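Long-range contact in P450 epoxidase (Sorangium cellulosum, PDB 1Q5D), which is a cytochrome P450, a mostly helical haem protein that holds its iron porphyrin in a buried pocket: residues Pro112-Arg117 / Val368-Leu373. Sequence-based numbering, arbitrary orientation.
Sequences PSFTSR and VSLARL. With HEM (protoporphyrin IX containing Fe), chain B.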
loop_
_atom_site.group_PDB
_atom_site.type_symbol
_atom_site.label_atom_id
_atom_site.label_comp_id
_atom_site.label_asym_id
_atom_site.label_seq_id
_atom_site.Cartn_x
_atom_site.Cartn_y
_atom_site.Cartn_z
ATOM N N PRO A 112 3.043 -17.663 -6.366
ATOM C CA PRO A 112 3.149 -18.801 -5.433
ATOM C C PRO A 112 3.954 -18.475 -4.175
ATOM O O PRO A 112 3.661 -19.003 -3.092
ATOM C CB PRO A 112 3.834 -19.879 -6.276
ATOM C CG PRO A 112 3.372 -19.555 -7.690
ATOM C CD PRO A 112 3.476 -18.027 -7.733
ATOM N N SER A 113 4.927 -17.575 -4.294
ATOM C CA SER A 113 5.742 -17.184 -3.152
ATOM C C SER A 113 5.002 -16.319 -2.133
ATOM O O SER A 113 5.495 -16.108 -1.022
ATOM C CB SER A 113 6.981 -16.428 -3.629
ATOM O OG SER A 113 7.847 -17.298 -4.298
ATOM N N PHE A 114 3.839 -15.798 -2.510
ATOM C CA PHE A 114 3.092 -14.906 -1.629
ATOM C C PHE A 114 1.763 -15.464 -1.073
ATOM O O PHE A 114 1.016 -14.722 -0.457
ATOM C CB PHE A 114 2.806 -13.580 -2.341
ATOM C CG PHE A 114 3.973 -12.625 -2.347
ATOM C CD1 PHE A 114 4.811 -12.552 -3.450
ATOM C CD2 PHE A 114 4.221 -11.805 -1.254
ATOM C CE1 PHE A 114 5.883 -11.665 -3.466
ATOM C CE2 PHE A 114 5.285 -10.914 -1.256
ATOM C CZ PHE A 114 6.115 -10.841 -2.367
ATOM N N THR A 115 1.458 -16.741 -1.281
ATOM C CA THR A 115 0.234 -17.312 -0.682
ATOM C C THR A 115 0.326 -17.291 0.835
ATOM O O THR A 115 1.422 -17.209 1.380
ATOM C CB THR A 115 0.051 -18.766 -1.104
ATOM O OG1 THR A 115 1.164 -19.522 -0.600
ATOM C CG2 THR A 115 0.151 -18.913 -2.610
ATOM N N SER A 116 -0.817 -17.380 1.515
ATOM C CA SER A 116 -0.870 -17.468 2.981
ATOM C C SER A 116 0.010 -18.592 3.532
ATOM O O SER A 116 0.648 -18.447 4.580
ATOM C CB SER A 116 -2.314 -17.694 3.451
ATOM O OG SER A 116 -3.051 -16.482 3.400
ATOM N N ARG A 117 0.018 -19.717 2.827
ATOM C CA ARG A 117 0.831 -20.869 3.204
ATOM C C ARG A 117 2.324 -20.560 3.112
ATOM O O ARG A 117 3.077 -20.839 4.033
ATOM C CB ARG A 117 0.498 -22.066 2.310
ATOM C CG ARG A 117 1.043 -23.396 2.848
ATOM C CD ARG A 117 1.303 -24.453 1.772
ATOM N NE ARG A 117 1.903 -23.907 0.550
ATOM C CZ ARG A 117 3.210 -23.686 0.357
ATOM N NH1 ARG A 117 4.098 -23.935 1.312
ATOM N NH2 ARG A 117 3.632 -23.196 -0.801
ATOM N N VAL A 368 -1.174 -9.128 -0.146
ATOM C CA VAL A 368 -2.347 -9.159 0.734
ATOM C C VAL A 368 -2.177 -10.109 1.915
ATOM O O VAL A 368 -2.464 -9.733 3.037
ATOM C CB VAL A 368 -3.679 -9.398 -0.046
ATOM C CG1 VAL A 368 -3.675 -10.735 -0.785
ATOM C CG2 VAL A 368 -4.881 -9.280 0.876
ATOM N N SER A 369 -1.657 -11.312 1.682
ATOM C CA SER A 369 -1.475 -12.260 2.788
ATOM C C SER A 369 -0.394 -11.834 3.776
ATOM O O SER A 369 -0.578 -11.951 4.983
ATOM C CB SER A 369 -1.166 -13.659 2.251
ATOM O OG SER A 369 -2.355 -14.234 1.724
ATOM N N LEU A 370 0.741 -11.364 3.257
ATOM C CA LEU A 370 1.806 -10.837 4.102
ATOM C C LEU A 370 1.335 -9.645 4.946
ATOM O O LEU A 370 1.566 -9.600 6.152
ATOM C CB LEU A 370 3.043 -10.498 3.264
ATOM C CG LEU A 370 4.326 -10.090 4.008
ATOM C CD1 LEU A 370 4.653 -11.081 5.118
ATOM C CD2 LEU A 370 5.474 -10.004 3.027
ATOM N N ALA A 371 0.633 -8.704 4.319
ATOM C CA ALA A 371 0.086 -7.562 5.037
ATOM C C ALA A 371 -0.857 -7.978 6.171
ATOM O O ALA A 371 -0.764 -7.484 7.292
ATOM C CB ALA A 371 -0.655 -6.634 4.053
ATOM N N ARG A 372 -1.778 -8.888 5.872
ATOM C CA ARG A 372 -2.749 -9.289 6.875
ATOM C C ARG A 372 -2.044 -9.982 8.031
ATOM O O ARG A 372 -2.383 -9.751 9.179
ATOM C CB ARG A 372 -3.804 -10.221 6.274
ATOM C CG ARG A 372 -4.883 -9.515 5.427
ATOM C CD ARG A 372 -5.787 -10.503 4.644
ATOM N NE ARG A 372 -6.856 -9.853 3.871
ATOM C CZ ARG A 372 -7.394 -10.361 2.764
ATOM N NH1 ARG A 372 -6.955 -11.529 2.282
ATOM N NH2 ARG A 372 -8.356 -9.694 2.113
ATOM N N LEU A 373 -1.053 -10.813 7.714
ATOM C CA LEU A 373 -0.279 -11.511 8.756
ATOM C C LEU A 373 0.466 -10.538 9.648
ATOM O O LEU A 373 0.399 -10.619 10.885
ATOM C CB LEU A 373 0.697 -12.521 8.150
ATOM C CG LEU A 373 1.591 -13.229 9.195
ATOM C CD1 LEU A 373 0.734 -14.069 10.122
ATOM C CD2 LEU A 373 2.665 -14.073 8.514
HETATM C CHA HEM B . -0.568 -3.781 -5.905
HETATM C CHB HEM B . -2.812 -2.240 -1.928
HETATM C CHC HEM B . 0.574 -4.400 0.813
HETATM C CHD HEM B . 3.099 -5.413 -3.149
HETATM C C1A HEM B . -1.513 -3.257 -5.063
HETATM C C2A HEM B . -2.773 -2.675 -5.463
HETATM C C3A HEM B . -3.386 -2.230 -4.367
HETATM C C4A HEM B . -2.537 -2.527 -3.236
HETATM C CMA HEM B . -4.773 -1.531 -4.314
HETATM C CAA HEM B . -3.294 -2.591 -6.917
HETATM C CBA HEM B . -3.017 -1.206 -7.511
HETATM C CGA HEM B . -3.631 -1.126 -8.899
HETATM O O1A HEM B . -3.403 -0.103 -9.616
HETATM O O2A HEM B . -4.335 -2.095 -9.305
HETATM C C1B HEM B . -2.076 -2.702 -0.876
HETATM C C2B HEM B . -2.439 -2.489 0.503
HETATM C C3B HEM B . -1.513 -3.059 1.256
HETATM C C4B HEM B . -0.521 -3.669 0.395
HETATM C CMB HEM B . -3.666 -1.703 1.041
HETATM C CAB HEM B . -1.591 -3.037 2.792
HETATM C CBB HEM B . -0.520 -3.240 3.553
HETATM C C1C HEM B . 1.538 -4.904 -0.007
HETATM C C2C HEM B . 2.691 -5.679 0.397
HETATM C C3C HEM B . 3.384 -5.950 -0.713
HETATM C C4C HEM B . 2.679 -5.369 -1.840
HETATM C CMC HEM B . 2.995 -6.080 1.865
HETATM C CAC HEM B . 4.696 -6.732 -0.904
HETATM C CBC HEM B . 5.191 -7.487 0.072
HETATM C C1D HEM B . 2.373 -5.006 -4.240
HETATM C C2D HEM B . 2.878 -5.045 -5.580
HETATM C C3D HEM B . 1.745 -4.546 -6.445
HETATM C C4D HEM B . 0.676 -4.235 -5.536
HETATM C CMD HEM B . 4.268 -5.521 -6.033
HETATM C CAD HEM B . 1.728 -4.418 -7.978
HETATM C CBD HEM B . 0.884 -5.598 -8.474
HETATM C CGD HEM B . 0.760 -5.571 -9.977
HETATM O O1D HEM B . 0.730 -4.449 -10.545
HETATM O O2D HEM B . 0.702 -6.665 -10.615
HETATM N NA HEM B . -1.390 -3.157 -3.695
HETATM N NB HEM B . -0.890 -3.437 -0.935
HETATM N NC HEM B . 1.576 -4.729 -1.367
HETATM N ND HEM B . 1.078 -4.516 -4.242
HETATM FE FE HEM B . 0.003 -4.092 -2.542
HETATM O O HOH W 1 0.974 -12.030 0.540
HETATM O O HOH W 2 0.972 -2.109 -2.525
#
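Ser-116 and Ser-369 meet hydroxyl to hydroxyl, and their hydrogen bond, OG to OG at 2.9 Å, is the one direct polar link between the two segments; either oxygen could donate. The bond joins the start of helix 116-119 to the first turn of helix 368-385, where the two backbones come nearest, 5.2 Å from CA of Ser-116 to CA of Ser-369. Both OG atoms lie anti to their own carbonyl carbon, beside the backbone N (chi1 -77° in Ser-116, -74° in Ser-369), which lets the two hydroxyls meet. Just before Ser-116, Thr-115 occupies the N-cap position of helix 116-119, its OG1 hydrogen-bonded to the backbone N of Ala-118.

A second polar link runs through water. One molecule donates to the carbonyl O of Phe-114 at 2.9 Å and accepts from the backbone N of Leu-370 at 2.8 Å, tying the loop to an amide in the first turn of the helix, where the usual i-4 carbonyl partner would lie before the helix begins. The same Phe-114 O also packs against CB of Ser-369, 3.6 Å away.

The apolar part faces the porphyrin. CD2 of Leu-370 approaches the Phe-114 ring at its edge, near the ring plane, in a loose contact of 4.4 Å to CE2. Both side chains converge on one haem vinyl: its CBC lies 3.7 Å from Phe-114 CE2 and 3.9 Å from Leu-370 CD2. With CG anti to the backbone N (chi1 -173°), Leu-370 brings its CD2 methyl up to this group. One residue on, Ala-371 sets its methyl against the other vinyl.

The serine pair thus links one helix start to the other, and the water links the preceding loop, behind an apolar wall of the haem pocket, an arrangement belonging to the P450 fold, whose L helix, here 368-385, runs beneath the porphyrin on its proximal side.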